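Local coordinates for ABC transporter substrate-binding protein (Rhizobium radiobacter, PDB 6TFX) that binds mannopinic acid and serves as the solute-binding component of an ABC transporter that imports opines, at residues T16-H21 with R29-Y34; F160-V165 with I175-S180; K259-D264 with N328-T333; Q347-Q352 with F358-Q363. All coordinates share one frame; numbering follows the deposited sequence.

Interaction 1 (T16-H21 with R29-Y34). With N72 ((2~{R})-2-[[(3~{R},4~{R},5~{S})-3,4,5,6-tetrakis(oxidanyl)-2-oxidanylidene-hexyl]amino]pentanedioic acid), chain C.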
loop_
_atom_site.group_PDB
_atom_site.type_symbol
_atom_site.label_atom_id
_atom_site.label_comp_id
_atom_site.label_asym_id
_atom_site.label_seq_id
_atom_site.Cartn_x
_atom_site.Cartn_y
_atom_site.Cartn_z
ATOM N N THR A 16 -7.480 12.369 2.571
ATOM C CA THR A 16 -7.333 12.917 1.225
ATOM C C THR A 16 -8.483 12.377 0.392
ATOM O O THR A 16 -9.250 13.162 -0.152
ATOM C CB THR A 16 -5.960 12.630 0.621
ATOM O OG1 THR A 16 -4.991 13.181 1.516
ATOM C CG2 THR A 16 -5.797 13.258 -0.768
ATOM N N THR A 17 -8.617 11.040 0.302
ATOM C CA THR A 17 -9.730 10.485 -0.460
ATOM C C THR A 17 -10.216 9.197 0.140
ATOM O O THR A 17 -9.399 8.322 0.471
ATOM C CB THR A 17 -9.416 10.316 -1.952
ATOM O OG1 THR A 17 -10.500 9.609 -2.576
ATOM C CG2 THR A 17 -8.113 9.568 -2.207
ATOM N N LEU A 18 -11.542 9.081 0.259
ATOM C CA LEU A 18 -12.156 7.848 0.731
ATOM C C LEU A 18 -12.884 7.145 -0.417
ATOM O O LEU A 18 -13.662 6.216 -0.184
ATOM C CB LEU A 18 -13.015 8.051 2.005
ATOM C CG LEU A 18 -12.237 8.605 3.224
ATOM C CD1 LEU A 18 -13.158 8.849 4.409
ATOM C CD2 LEU A 18 -11.081 7.693 3.606
ATOM N N ASP A 19 -12.531 7.519 -1.693
ATOM C CA ASP A 19 -12.994 6.761 -2.851
ATOM C C ASP A 19 -11.971 5.619 -2.909
ATOM O O ASP A 19 -10.765 5.875 -3.023
ATOM C CB ASP A 19 -12.955 7.598 -4.145
ATOM C CG ASP A 19 -13.236 6.823 -5.432
ATOM O OD1 ASP A 19 -13.125 5.576 -5.419
ATOM O OD2 ASP A 19 -13.524 7.464 -6.459
ATOM N N PRO A 20 -12.393 4.348 -2.771
ATOM C CA PRO A 20 -11.416 3.257 -2.734
ATOM C C PRO A 20 -10.596 3.094 -3.998
ATOM O O PRO A 20 -9.521 2.477 -3.953
ATOM C CB PRO A 20 -12.284 2.012 -2.477
ATOM C CG PRO A 20 -13.639 2.377 -2.938
ATOM C CD PRO A 20 -13.776 3.840 -2.618
ATOM N N HIS A 21 -11.101 3.636 -5.132
ATOM C CA HIS A 21 -10.343 3.523 -6.385
ATOM C C HIS A 21 -9.166 4.509 -6.455
ATOM O O HIS A 21 -8.389 4.449 -7.415
ATOM C CB HIS A 21 -11.250 3.673 -7.615
ATOM C CG HIS A 21 -12.363 2.667 -7.648
ATOM N ND1 HIS A 21 -13.668 3.045 -7.892
ATOM C CD2 HIS A 21 -12.329 1.335 -7.421
ATOM C CE1 HIS A 21 -14.387 1.933 -7.818
ATOM N NE2 HIS A 21 -13.628 0.880 -7.550
ATOM N N ARG A 29 -6.144 4.202 3.021
ATOM C CA ARG A 29 -6.447 2.782 2.781
ATOM C C ARG A 29 -7.017 2.118 4.054
ATOM O O ARG A 29 -7.841 1.194 3.959
ATOM C CB ARG A 29 -5.193 2.011 2.350
ATOM C CG ARG A 29 -4.677 2.412 0.980
ATOM C CD ARG A 29 -3.476 1.550 0.685
ATOM N NE ARG A 29 -2.777 1.867 -0.564
ATOM C CZ ARG A 29 -3.024 1.309 -1.746
ATOM N NH1 ARG A 29 -4.050 0.472 -1.898
ATOM N NH2 ARG A 29 -2.268 1.600 -2.791
ATOM N N THR A 30 -6.523 2.546 5.238
ATOM C CA THR A 30 -6.990 1.973 6.513
ATOM C C THR A 30 -8.479 2.323 6.708
ATOM O O THR A 30 -9.289 1.442 6.961
ATOM C CB THR A 30 -6.161 2.484 7.687
ATOM O OG1 THR A 30 -4.794 2.125 7.485
ATOM C CG2 THR A 30 -6.639 1.895 9.034
ATOM N N LEU A 31 -8.835 3.606 6.546
ATOM C CA LEU A 31 -10.226 4.028 6.681
ATOM C C LEU A 31 -11.107 3.282 5.681
ATOM O O LEU A 31 -12.149 2.762 6.061
ATOM C CB LEU A 31 -10.317 5.542 6.467
ATOM C CG LEU A 31 -9.768 6.349 7.649
ATOM C CD1 LEU A 31 -9.594 7.844 7.271
ATOM C CD2 LEU A 31 -10.692 6.256 8.859
ATOM N N VAL A 32 -10.664 3.180 4.406
ATOM C CA VAL A 32 -11.412 2.456 3.375
ATOM C C VAL A 32 -11.685 1.000 3.805
ATOM O O VAL A 32 -12.789 0.491 3.588
ATOM C CB VAL A 32 -10.626 2.581 2.045
ATOM C CG1 VAL A 32 -10.951 1.476 1.056
ATOM C CG2 VAL A 32 -10.873 3.963 1.437
ATOM N N SER A 33 -10.687 0.348 4.452
ATOM C CA SER A 33 -10.852 -1.042 4.890
ATOM C C SER A 33 -11.897 -1.208 5.998
ATOM O O SER A 33 -12.316 -2.338 6.279
ATOM C CB SER A 33 -9.522 -1.643 5.339
ATOM O OG SER A 33 -9.173 -1.207 6.643
ATOM N N TYR A 34 -12.294 -0.099 6.647
ATOM C CA TYR A 34 -13.319 -0.188 7.717
ATOM C C TYR A 34 -14.718 0.111 7.150
ATOM O O TYR A 34 -15.720 -0.300 7.735
ATOM C CB TYR A 34 -13.039 0.853 8.811
ATOM C CG TYR A 34 -11.716 0.702 9.555
ATOM C CD1 TYR A 34 -10.873 -0.382 9.316
ATOM C CD2 TYR A 34 -11.251 1.708 10.395
ATOM C CE1 TYR A 34 -9.634 -0.495 9.948
ATOM C CE2 TYR A 34 -10.026 1.598 11.049
ATOM C CZ TYR A 34 -9.222 0.491 10.833
ATOM O OH TYR A 34 -7.991 0.439 11.463
HETATM O OAB N72 C . 10.199 4.057 7.417
HETATM C CAF N72 C . 9.552 3.787 6.158
HETATM C CAG N72 C . 8.103 4.347 5.969
HETATM O OAC N72 C . 7.501 4.735 7.162
HETATM C CAH N72 C . 7.311 3.503 4.968
HETATM O OAM N72 C . 7.728 2.250 4.580
HETATM C CAI N72 C . 5.860 3.070 4.893
HETATM O OAD N72 C . 5.320 2.911 6.187
HETATM C CAJ N72 C . 5.074 3.874 3.886
HETATM O OAE N72 C . 5.702 4.416 2.941
HETATM C CAK N72 C . 3.541 4.067 4.063
HETATM N N N72 C . 2.806 3.357 3.044
HETATM C CA N72 C . 2.025 4.027 2.075
HETATM C C N72 C . 2.194 5.512 1.915
HETATM O O N72 C . 2.949 6.238 1.154
HETATM C CB N72 C . 2.002 3.213 0.778
HETATM C CG N72 C . 1.707 3.915 -0.548
HETATM C CD N72 C . 1.053 2.999 -1.587
HETATM O OE1 N72 C . 0.304 2.028 -1.247
HETATM O OE2 N72 C . 1.258 3.235 -2.798
HETATM O OXT N72 C . 1.335 5.960 2.697
#

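Interaction 2 (F160-V165 with I175-S180)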
loop_
_atom_site.group_PDB
_atom_site.type_symbol
_atom_site.label_atom_id
_atom_site.label_comp_id
_atom_site.label_asym_id
_atom_site.label_seq_id
_atom_site.Cartn_x
_atom_site.Cartn_y
_atom_site.Cartn_z
ATOM N N PHE A 160 -17.897 12.614 -3.151
ATOM C CA PHE A 160 -17.932 11.248 -2.611
ATOM C C PHE A 160 -16.677 10.942 -1.790
ATOM O O PHE A 160 -16.773 10.271 -0.763
ATOM C CB PHE A 160 -18.106 10.216 -3.736
ATOM C CG PHE A 160 -18.291 8.789 -3.270
ATOM C CD1 PHE A 160 -17.195 7.947 -3.100
ATOM C CD2 PHE A 160 -19.560 8.289 -3.000
ATOM C CE1 PHE A 160 -17.368 6.629 -2.679
ATOM C CE2 PHE A 160 -19.733 6.967 -2.565
ATOM C CZ PHE A 160 -18.634 6.153 -2.393
ATOM N N LYS A 161 -15.505 11.432 -2.240
ATOM C CA LYS A 161 -14.213 11.186 -1.551
ATOM C C LYS A 161 -14.192 11.662 -0.075
ATOM O O LYS A 161 -13.376 11.168 0.711
ATOM C CB LYS A 161 -13.048 11.782 -2.348
ATOM C CG LYS A 161 -13.114 13.302 -2.488
ATOM C CD LYS A 161 -11.832 13.914 -3.096
ATOM C CE LYS A 161 -11.680 13.721 -4.591
ATOM N NZ LYS A 161 -12.711 14.453 -5.365
ATOM N N ARG A 162 -15.095 12.609 0.300
ATOM C CA ARG A 162 -15.191 13.082 1.690
ATOM C C ARG A 162 -16.535 12.686 2.349
ATOM O O ARG A 162 -16.731 12.931 3.536
ATOM C CB ARG A 162 -14.908 14.597 1.792
ATOM C CG ARG A 162 -13.447 14.952 1.485
ATOM C CD ARG A 162 -13.050 16.351 1.952
ATOM N NE ARG A 162 -12.680 16.391 3.375
ATOM C CZ ARG A 162 -11.446 16.207 3.840
ATOM N NH1 ARG A 162 -10.444 15.957 3.004
ATOM N NH2 ARG A 162 -11.205 16.268 5.143
ATOM N N ARG A 163 -17.450 12.039 1.578
ATOM C CA ARG A 163 -18.754 11.581 2.089
ATOM C C ARG A 163 -18.958 10.157 1.556
ATOM O O ARG A 163 -19.833 9.932 0.704
ATOM C CB ARG A 163 -19.869 12.520 1.621
ATOM C CG ARG A 163 -19.792 13.911 2.252
ATOM C CD ARG A 163 -20.908 14.822 1.761
ATOM N NE ARG A 163 -22.238 14.295 2.073
ATOM C CZ ARG A 163 -23.253 14.261 1.213
ATOM N NH1 ARG A 163 -23.109 14.741 -0.019
ATOM N NH2 ARG A 163 -24.423 13.762 1.580
ATOM N N PRO A 164 -18.095 9.198 1.972
ATOM C CA PRO A 164 -18.161 7.852 1.387
ATOM C C PRO A 164 -19.360 7.053 1.860
ATOM O O PRO A 164 -19.890 7.300 2.956
ATOM C CB PRO A 164 -16.865 7.199 1.875
ATOM C CG PRO A 164 -16.603 7.852 3.198
ATOM C CD PRO A 164 -16.993 9.289 2.963
ATOM N N VAL A 165 -19.749 6.059 1.047
ATOM C CA VAL A 165 -20.855 5.164 1.379
ATOM C C VAL A 165 -20.394 3.777 1.009
ATOM O O VAL A 165 -20.084 3.534 -0.153
ATOM C CB VAL A 165 -22.155 5.491 0.607
ATOM C CG1 VAL A 165 -23.263 4.491 0.964
ATOM C CG2 VAL A 165 -22.610 6.927 0.865
ATOM N N ILE A 175 -16.247 14.237 9.442
ATOM C CA ILE A 175 -14.813 14.470 9.365
ATOM C C ILE A 175 -14.584 15.838 9.991
ATOM O O ILE A 175 -15.304 16.787 9.666
ATOM C CB ILE A 175 -14.263 14.384 7.916
ATOM C CG1 ILE A 175 -14.504 12.970 7.305
ATOM C CG2 ILE A 175 -12.762 14.769 7.862
ATOM C CD1 ILE A 175 -14.309 12.878 5.762
ATOM N N GLN A 176 -13.621 15.927 10.921
ATOM C CA GLN A 176 -13.216 17.179 11.567
ATOM C C GLN A 176 -11.851 17.416 10.877
ATOM O O GLN A 176 -10.867 16.760 11.254
ATOM C CB GLN A 176 -13.075 16.975 13.102
ATOM C CG GLN A 176 -14.394 16.724 13.866
ATOM C CD GLN A 176 -15.162 15.446 13.536
ATOM O OE1 GLN A 176 -16.338 15.492 13.157
ATOM N NE2 GLN A 176 -14.538 14.271 13.675
ATOM N N PRO A 177 -11.800 18.221 9.770
ATOM C CA PRO A 177 -10.557 18.329 8.976
ATOM C C PRO A 177 -9.276 18.578 9.769
ATOM O O PRO A 177 -9.236 19.452 10.630
ATOM C CB PRO A 177 -10.859 19.469 7.992
ATOM C CG PRO A 177 -12.327 19.426 7.820
ATOM C CD PRO A 177 -12.883 19.039 9.170
ATOM N N GLY A 178 -8.280 17.739 9.514
ATOM C CA GLY A 178 -6.991 17.810 10.192
ATOM C C GLY A 178 -6.999 17.400 11.655
ATOM O O GLY A 178 -5.964 17.480 12.314
ATOM N N GLN A 179 -8.144 16.934 12.181
ATOM C CA GLN A 179 -8.228 16.531 13.594
ATOM C C GLN A 179 -8.623 15.064 13.743
ATOM O O GLN A 179 -7.937 14.312 14.449
ATOM C CB GLN A 179 -9.224 17.413 14.377
ATOM C CG GLN A 179 -8.847 18.895 14.402
ATOM C CD GLN A 179 -9.670 19.676 15.399
ATOM O OE1 GLN A 179 -9.459 19.583 16.612
ATOM N NE2 GLN A 179 -10.617 20.479 14.922
ATOM N N SER A 180 -9.740 14.665 13.107
ATOM C CA SER A 180 -10.240 13.297 13.222
ATOM C C SER A 180 -11.336 12.922 12.249
ATOM O O SER A 180 -11.962 13.785 11.641
ATOM C CB SER A 180 -10.764 13.044 14.638
ATOM O OG SER A 180 -11.887 13.849 14.979
#

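Interaction 3 (K259-D264 with N328-T333)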
loop_
_atom_site.group_PDB
_atom_site.type_symbol
_atom_site.label_atom_id
_atom_site.label_comp_id
_atom_site.label_asym_id
_atom_site.label_seq_id
_atom_site.Cartn_x
_atom_site.Cartn_y
_atom_site.Cartn_z
ATOM N N LYS A 259 16.839 12.276 -16.124
ATOM C CA LYS A 259 17.223 13.634 -15.735
ATOM C C LYS A 259 18.685 13.723 -15.301
ATOM O O LYS A 259 19.075 13.112 -14.300
ATOM C CB LYS A 259 16.331 14.159 -14.580
ATOM C CG LYS A 259 14.871 14.387 -14.952
ATOM C CD LYS A 259 14.058 14.891 -13.745
ATOM C CE LYS A 259 12.642 15.225 -14.147
ATOM N NZ LYS A 259 11.807 15.632 -12.976
ATOM N N PRO A 260 19.471 14.582 -15.960
ATOM C CA PRO A 260 20.859 14.788 -15.515
ATOM C C PRO A 260 20.879 15.263 -14.062
ATOM O O PRO A 260 19.956 15.984 -13.648
ATOM C CB PRO A 260 21.364 15.891 -16.449
ATOM C CG PRO A 260 20.524 15.739 -17.697
ATOM C CD PRO A 260 19.155 15.408 -17.151
ATOM N N PRO A 261 21.898 14.879 -13.267
ATOM C CA PRO A 261 23.088 14.095 -13.639
ATOM C C PRO A 261 22.873 12.588 -13.571
ATOM O O PRO A 261 23.795 11.819 -13.840
ATOM C CB PRO A 261 24.117 14.528 -12.586
ATOM C CG PRO A 261 23.269 14.734 -11.336
ATOM C CD PRO A 261 21.995 15.381 -11.878
ATOM N N PHE A 262 21.655 12.174 -13.180
ATOM C CA PHE A 262 21.353 10.764 -12.954
ATOM C C PHE A 262 21.062 9.964 -14.237
ATOM O O PHE A 262 20.741 8.763 -14.148
ATOM C CB PHE A 262 20.241 10.619 -11.921
ATOM C CG PHE A 262 20.707 11.048 -10.540
ATOM C CD1 PHE A 262 21.475 10.191 -9.746
ATOM C CD2 PHE A 262 20.400 12.312 -10.047
ATOM C CE1 PHE A 262 21.928 10.595 -8.479
ATOM C CE2 PHE A 262 20.865 12.722 -8.790
ATOM C CZ PHE A 262 21.626 11.861 -8.013
ATOM N N ASN A 263 21.182 10.608 -15.411
ATOM C CA ASN A 263 21.085 9.889 -16.677
ATOM C C ASN A 263 22.423 9.183 -16.998
ATOM O O ASN A 263 22.477 8.388 -17.942
ATOM C CB ASN A 263 20.599 10.761 -17.817
ATOM C CG ASN A 263 21.529 11.893 -18.132
ATOM O OD1 ASN A 263 22.246 12.393 -17.271
ATOM N ND2 ASN A 263 21.552 12.310 -19.399
ATOM N N ASP A 264 23.494 9.458 -16.207
ATOM C CA ASP A 264 24.778 8.767 -16.348
ATOM C C ASP A 264 24.739 7.604 -15.342
ATOM O O ASP A 264 24.612 7.823 -14.127
ATOM C CB ASP A 264 25.939 9.711 -16.006
ATOM C CG ASP A 264 27.338 9.143 -16.240
ATOM O OD1 ASP A 264 27.505 7.900 -16.198
ATOM O OD2 ASP A 264 28.266 9.935 -16.468
ATOM N N ASN A 328 34.064 17.268 -7.116
ATOM C CA ASN A 328 33.684 17.869 -5.831
ATOM C C ASN A 328 32.339 17.322 -5.319
ATOM O O ASN A 328 31.780 17.861 -4.363
ATOM C CB ASN A 328 33.645 19.398 -5.939
ATOM C CG ASN A 328 34.984 20.003 -6.269
ATOM O OD1 ASN A 328 35.999 19.735 -5.612
ATOM N ND2 ASN A 328 35.012 20.827 -7.301
ATOM N N GLY A 329 31.874 16.225 -5.914
ATOM C CA GLY A 329 30.616 15.600 -5.526
ATOM C C GLY A 329 29.403 16.123 -6.285
ATOM O O GLY A 329 29.519 17.013 -7.143
ATOM N N VAL A 330 28.234 15.585 -5.923
ATOM C CA VAL A 330 26.930 15.900 -6.518
ATOM C C VAL A 330 26.002 16.436 -5.436
ATOM O O VAL A 330 25.958 15.894 -4.328
ATOM C CB VAL A 330 26.320 14.625 -7.187
ATOM C CG1 VAL A 330 24.849 14.816 -7.568
ATOM C CG2 VAL A 330 27.124 14.218 -8.424
ATOM N N THR A 331 25.232 17.484 -5.771
ATOM C CA THR A 331 24.208 17.985 -4.861
ATOM C C THR A 331 22.871 17.716 -5.526
ATOM O O THR A 331 22.757 17.837 -6.751
ATOM C CB THR A 331 24.405 19.475 -4.569
ATOM O OG1 THR A 331 24.250 20.225 -5.792
ATOM C CG2 THR A 331 25.795 19.749 -3.967
ATOM N N VAL A 332 21.865 17.364 -4.729
ATOM C CA VAL A 332 20.542 17.092 -5.307
ATOM C C VAL A 332 19.478 17.458 -4.281
ATOM O O VAL A 332 19.673 17.234 -3.088
ATOM C CB VAL A 332 20.456 15.589 -5.775
ATOM C CG1 VAL A 332 20.974 14.611 -4.728
ATOM C CG2 VAL A 332 19.062 15.200 -6.267
ATOM N N THR A 333 18.362 18.012 -4.744
ATOM C CA THR A 333 17.210 18.330 -3.891
ATOM C C THR A 333 16.132 17.284 -4.194
ATOM O O THR A 333 15.766 17.089 -5.351
ATOM C CB THR A 333 16.692 19.742 -4.151
ATOM O OG1 THR A 333 17.652 20.708 -3.693
ATOM C CG2 THR A 333 15.334 20.005 -3.486
#

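Interaction 4 (Q347-Q352 with F358-Q363)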
loop_
_atom_site.group_PDB
_atom_site.type_symbol
_atom_site.label_atom_id
_atom_site.label_comp_id
_atom_site.label_asym_id
_atom_site.label_seq_id
_atom_site.Cartn_x
_atom_site.Cartn_y
_atom_site.Cartn_z
ATOM N N GLN A 347 16.366 11.109 6.281
ATOM C CA GLN A 347 17.458 11.702 7.068
ATOM C C GLN A 347 18.605 10.705 7.253
ATOM O O GLN A 347 19.772 11.101 7.234
ATOM C CB GLN A 347 16.953 12.195 8.423
ATOM C CG GLN A 347 16.148 13.488 8.261
ATOM C CD GLN A 347 15.270 13.795 9.437
ATOM O OE1 GLN A 347 15.214 13.050 10.423
ATOM N NE2 GLN A 347 14.536 14.891 9.344
ATOM N N LEU A 348 18.291 9.412 7.419
ATOM C CA LEU A 348 19.357 8.391 7.543
ATOM C C LEU A 348 20.141 8.286 6.238
ATOM O O LEU A 348 21.378 8.230 6.262
ATOM C CB LEU A 348 18.778 7.028 7.891
ATOM C CG LEU A 348 18.170 6.903 9.305
ATOM C CD1 LEU A 348 17.565 5.529 9.483
ATOM C CD2 LEU A 348 19.232 7.132 10.414
ATOM N N ILE A 349 19.424 8.253 5.093
ATOM C CA ILE A 349 20.045 8.185 3.754
ATOM C C ILE A 349 20.901 9.451 3.519
ATOM O O ILE A 349 22.033 9.340 3.023
ATOM C CB ILE A 349 18.980 8.030 2.641
ATOM C CG1 ILE A 349 18.108 6.768 2.849
ATOM C CG2 ILE A 349 19.615 8.071 1.233
ATOM C CD1 ILE A 349 16.822 6.865 2.107
ATOM N N GLN A 350 20.359 10.647 3.863
ATOM C CA GLN A 350 21.073 11.908 3.708
ATOM C C GLN A 350 22.449 11.826 4.406
ATOM O O GLN A 350 23.463 12.149 3.793
ATOM C CB GLN A 350 20.246 13.039 4.305
ATOM C CG GLN A 350 20.945 14.387 4.298
ATOM C CD GLN A 350 20.026 15.408 4.913
ATOM O OE1 GLN A 350 19.609 15.274 6.083
ATOM N NE2 GLN A 350 19.640 16.419 4.140
ATOM N N ALA A 351 22.491 11.284 5.634
ATOM C CA ALA A 351 23.773 11.131 6.353
ATOM C C ALA A 351 24.680 10.095 5.659
ATOM O O ALA A 351 25.895 10.317 5.532
ATOM C CB ALA A 351 23.518 10.723 7.798
ATOM N N GLN A 352 24.095 8.972 5.204
ATOM C CA GLN A 352 24.897 7.937 4.564
ATOM C C GLN A 352 25.542 8.382 3.265
ATOM O O GLN A 352 26.715 8.070 3.019
ATOM C CB GLN A 352 24.081 6.674 4.275
ATOM C CG GLN A 352 23.656 5.908 5.526
ATOM C CD GLN A 352 23.014 4.588 5.118
ATOM O OE1 GLN A 352 22.516 4.409 3.983
ATOM N NE2 GLN A 352 23.020 3.630 6.026
ATOM N N PHE A 358 27.618 12.688 -2.020
ATOM C CA PHE A 358 26.319 13.291 -2.349
ATOM C C PHE A 358 25.841 14.159 -1.229
ATOM O O PHE A 358 25.769 13.688 -0.087
ATOM C CB PHE A 358 25.252 12.221 -2.619
ATOM C CG PHE A 358 25.502 11.436 -3.887
ATOM C CD1 PHE A 358 26.325 10.320 -3.881
ATOM C CD2 PHE A 358 24.879 11.798 -5.084
ATOM C CE1 PHE A 358 26.556 9.596 -5.056
ATOM C CE2 PHE A 358 25.091 11.063 -6.256
ATOM C CZ PHE A 358 25.929 9.966 -6.236
ATOM N N THR A 359 25.453 15.419 -1.548
ATOM C CA THR A 359 24.857 16.257 -0.531
ATOM C C THR A 359 23.393 16.323 -0.890
ATOM O O THR A 359 23.015 16.971 -1.869
ATOM C CB THR A 359 25.463 17.666 -0.497
ATOM O OG1 THR A 359 26.868 17.563 -0.315
ATOM C CG2 THR A 359 24.858 18.503 0.625
ATOM N N LEU A 360 22.579 15.615 -0.127
ATOM C CA LEU A 360 21.148 15.551 -0.360
ATOM C C LEU A 360 20.452 16.655 0.426
ATOM O O LEU A 360 20.723 16.842 1.615
ATOM C CB LEU A 360 20.681 14.143 0.084
ATOM C CG LEU A 360 19.269 13.723 -0.167
ATOM C CD1 LEU A 360 18.883 13.890 -1.642
ATOM C CD2 LEU A 360 19.080 12.285 0.301
ATOM N N ASN A 361 19.641 17.457 -0.265
ATOM C CA ASN A 361 18.835 18.507 0.350
ATOM C C ASN A 361 17.400 17.955 0.339
ATOM O O ASN A 361 16.897 17.538 -0.708
ATOM C CB ASN A 361 18.912 19.804 -0.474
ATOM C CG ASN A 361 17.923 20.874 -0.057
ATOM O OD1 ASN A 361 17.166 21.423 -0.885
ATOM N ND2 ASN A 361 17.897 21.197 1.221
ATOM N N LEU A 362 16.760 17.919 1.507
ATOM C CA LEU A 362 15.421 17.371 1.625
ATOM C C LEU A 362 14.414 18.498 1.731
ATOM O O LEU A 362 14.530 19.345 2.641
ATOM C CB LEU A 362 15.338 16.461 2.859
ATOM C CG LEU A 362 16.327 15.286 2.868
ATOM C CD1 LEU A 362 16.256 14.542 4.183
ATOM C CD2 LEU A 362 16.055 14.336 1.716
ATOM N N GLN A 363 13.473 18.566 0.764
ATOM C CA GLN A 363 12.436 19.600 0.793
ATOM C C GLN A 363 11.188 18.917 1.360
ATOM O O GLN A 363 10.574 18.109 0.658
ATOM C CB GLN A 363 12.211 20.234 -0.602
ATOM C CG GLN A 363 11.012 21.217 -0.670
ATOM C CD GLN A 363 11.099 22.430 0.243
ATOM O OE1 GLN A 363 12.162 23.010 0.448
ATOM N NE2 GLN A 363 9.967 22.859 0.805
HETATM O O HOH W 1 23.927 14.085 1.963
HETATM O O HOH W 2 17.910 18.740 4.134
#

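Interaction 1 (T16-H21 with R29-Y34)
One carboxylate oxygen of the bound opine, OE1 of N72, is approached by two N-H groups of Arg-29: NE lies 3.2 Å and NH2 3.0 Å from it. Both bonds are weak, because the N-H groups aim well off the oxygen. The arginine chain runs extended from CG to NE, long enough to carry its charge from helix 26-35 to the ligand. Further bonds, from NE to Thr-24 O and from NH1 to Ser-143 OG, help hold the guanidinium in place.

Leu-31 and Val-32 of the same helix meet the loop without a hydrogen bond, mostly through hydrocarbon. Leu-18 reaches over with its CD2 methyl, which sits 3.7 Å from CB of Leu-31. Val-32 presents both branches: CG1, anti to its own backbone N (chi1 157°), meets Pro-20 CB at 3.8 Å, while CG2 packs by Leu-18 O. Branched residues and a rigid proline suit this buried seam.

The loop keeps its form by two local turns. Thr-17 OG1 accepts from Asp-19 N at 3.0 Å, an ST turn, and Asp-19 OD1 accepts from His-21 N at 2.8 Å, an Asx turn. Asp-28 of the helix also binds Thr-16 N and Thr-17 N. Arg-29 is the pocket residue of this contact, and the apolar seam packs the helix that carries it against the loop, in a periplasmic binding protein.

Interaction 2 (F160-V165 with I175-S180)
A bend at chi3 (83°) brings the guanidinium of Arg-162 to the CG2 methyl of Ile-175, while the isoleucine holds CG1 anti to its own carbonyl carbon (chi1 -61°) and sends CD1 on toward the arginine's backbone. The two side chains cross at about a right angle and touch at one place, where NH2 of Arg-162 approaches CG2 of Ile-175 at 3.5 Å. The isoleucine also touches the arginine's backbone: its CD1 comes within 3.3 Å of the Arg-162 carbonyl O, a close van der Waals contact. Pro-177 adds CG, 4.3 Å from Arg-162 NH2 and placed obliquely to the guanidinium.

Ile-175 stands at the end of strand 170-176, just before the turn to strand 180-185. There Gln-179 and Ser-180 both face Gln-176 in a classic beta bulge: Gln-176 O accepts from both Gln-179 N and Ser-180 N. The amide of Gln-176 tightens this turn through NE2 to Ser-180 OG at 3.0 Å, nearly in its own plane.

No hydrogen bond crosses between the segments. NH1 of Arg-162 bonds to Val-15 O, and NH2 has a long, weak ion pair with Asp-14, which implies that against Ile-175 and Pro-177 the arginine serves as a partly exposed lid resting on hydrocarbon.

Interaction 3 (K259-D264 with N328-T333)
Pro-261 and Phe-262, the first two residues of a type I beta turn that ends at Asp-264, pack on Val-330 and Val-332 of strand 330-337, the opening strand of a beta-alpha-beta unit. The contact thus joins the loop after strand 240-255 to a two-stranded parallel sheet.

Apolar packing is the sole interaction between the segments. The two valines are two residues apart in an extended strand, so both direct their side chains toward the turn. CG1 of Val-330 meets the ring of Pro-261 at CG, 4.1 Å away. The same methyl also comes near Phe-262 CZ, at 4.4 Å. A flat aromatic ring suits this place, since it can touch both valines at once and still press on Val-267 and Leu-271 of helix 265-272 and on Phe-358 of the neighbouring strand.

In the backbone, the peptide before Pro-261 is cis, which proline tolerates far better than other residues. The turn's own bond, from Asp-264 N to Pro-261 O, is weak at 3.4 Å, as is one just before it from Phe-262 N to Lys-259 O. Asp-264 closes the turn as the N-cap of helix 265-272, its carboxylate receiving a backbone N-H just beyond.

With CG held beside its backbone N (chi1 -68°), the Phe-262 side chain crosses that of Val-332 at about a right angle, and CE2 rests 4.0 Å from the CG2 methyl.

Interaction 4 (Q347-Q352 with F358-Q363)
Helix segment 347-352 and strand segment 358-363 run almost antiparallel, at 155° and 7.8 Å between axes, with the CA atoms of Gln-350 and Leu-360 only 5.5 Å apart. Gln-350 carries the polar side of the contact. Its chain leaves anti to the backbone N (chi1 175°) and stays extended, so NE2 reaches Leu-360 O at 2.8 Å in a nearly straight bond. Leu-360 O lies in the amide plane of Gln-350, while NE2 sits 38° above the carbonyl plane, not on a lone pair. Glutamine suits this partly exposed place because its methylenes pack while its amide bonds: NE2 also gives to a water that accepts from Leu-362 N. A second water links Gln-350 O with Phe-358 O and Leu-360 N.

Leucines supply the apolar side. Leu-360 CD2 lies 4.0 Å from Gln-350 CA. Leu-362 slants across the Gln-350 side chain, its CG 3.7 Å from NE2, and its CD1 sits 4.2 Å from Gln-347 CG. A helix packed on the strand that follows it, with strand 330-337 preceding, is characteristic of a beta-alpha-beta crossover.

Overall arrangement
The four contacts form two pairs. Interactions 1 and 2, with centres 10 Å apart, touch where Leu-18 N meets Lys-161 O at 2.8 Å, a probable hydrogen bond. Interactions 3 and 4, 13 Å apart, share the parallel sheet of strands 330-337 and 358-365, and Val-332 O lies 2.8 Å from Asn-361 N. Interactions 1 and 3 stand on opposite sides of the chain's centre, 37 Å between their centres. The opine lies between the pairs: Arg-29 of interaction 1 bonds weakly to its side-chain carboxylate (OE1), while the side chain of Ile-349 in interaction 4 is about 9 Å from the ligand. His-367, His-371 and Tyr-384 are among its other hydrogen-bonding partners.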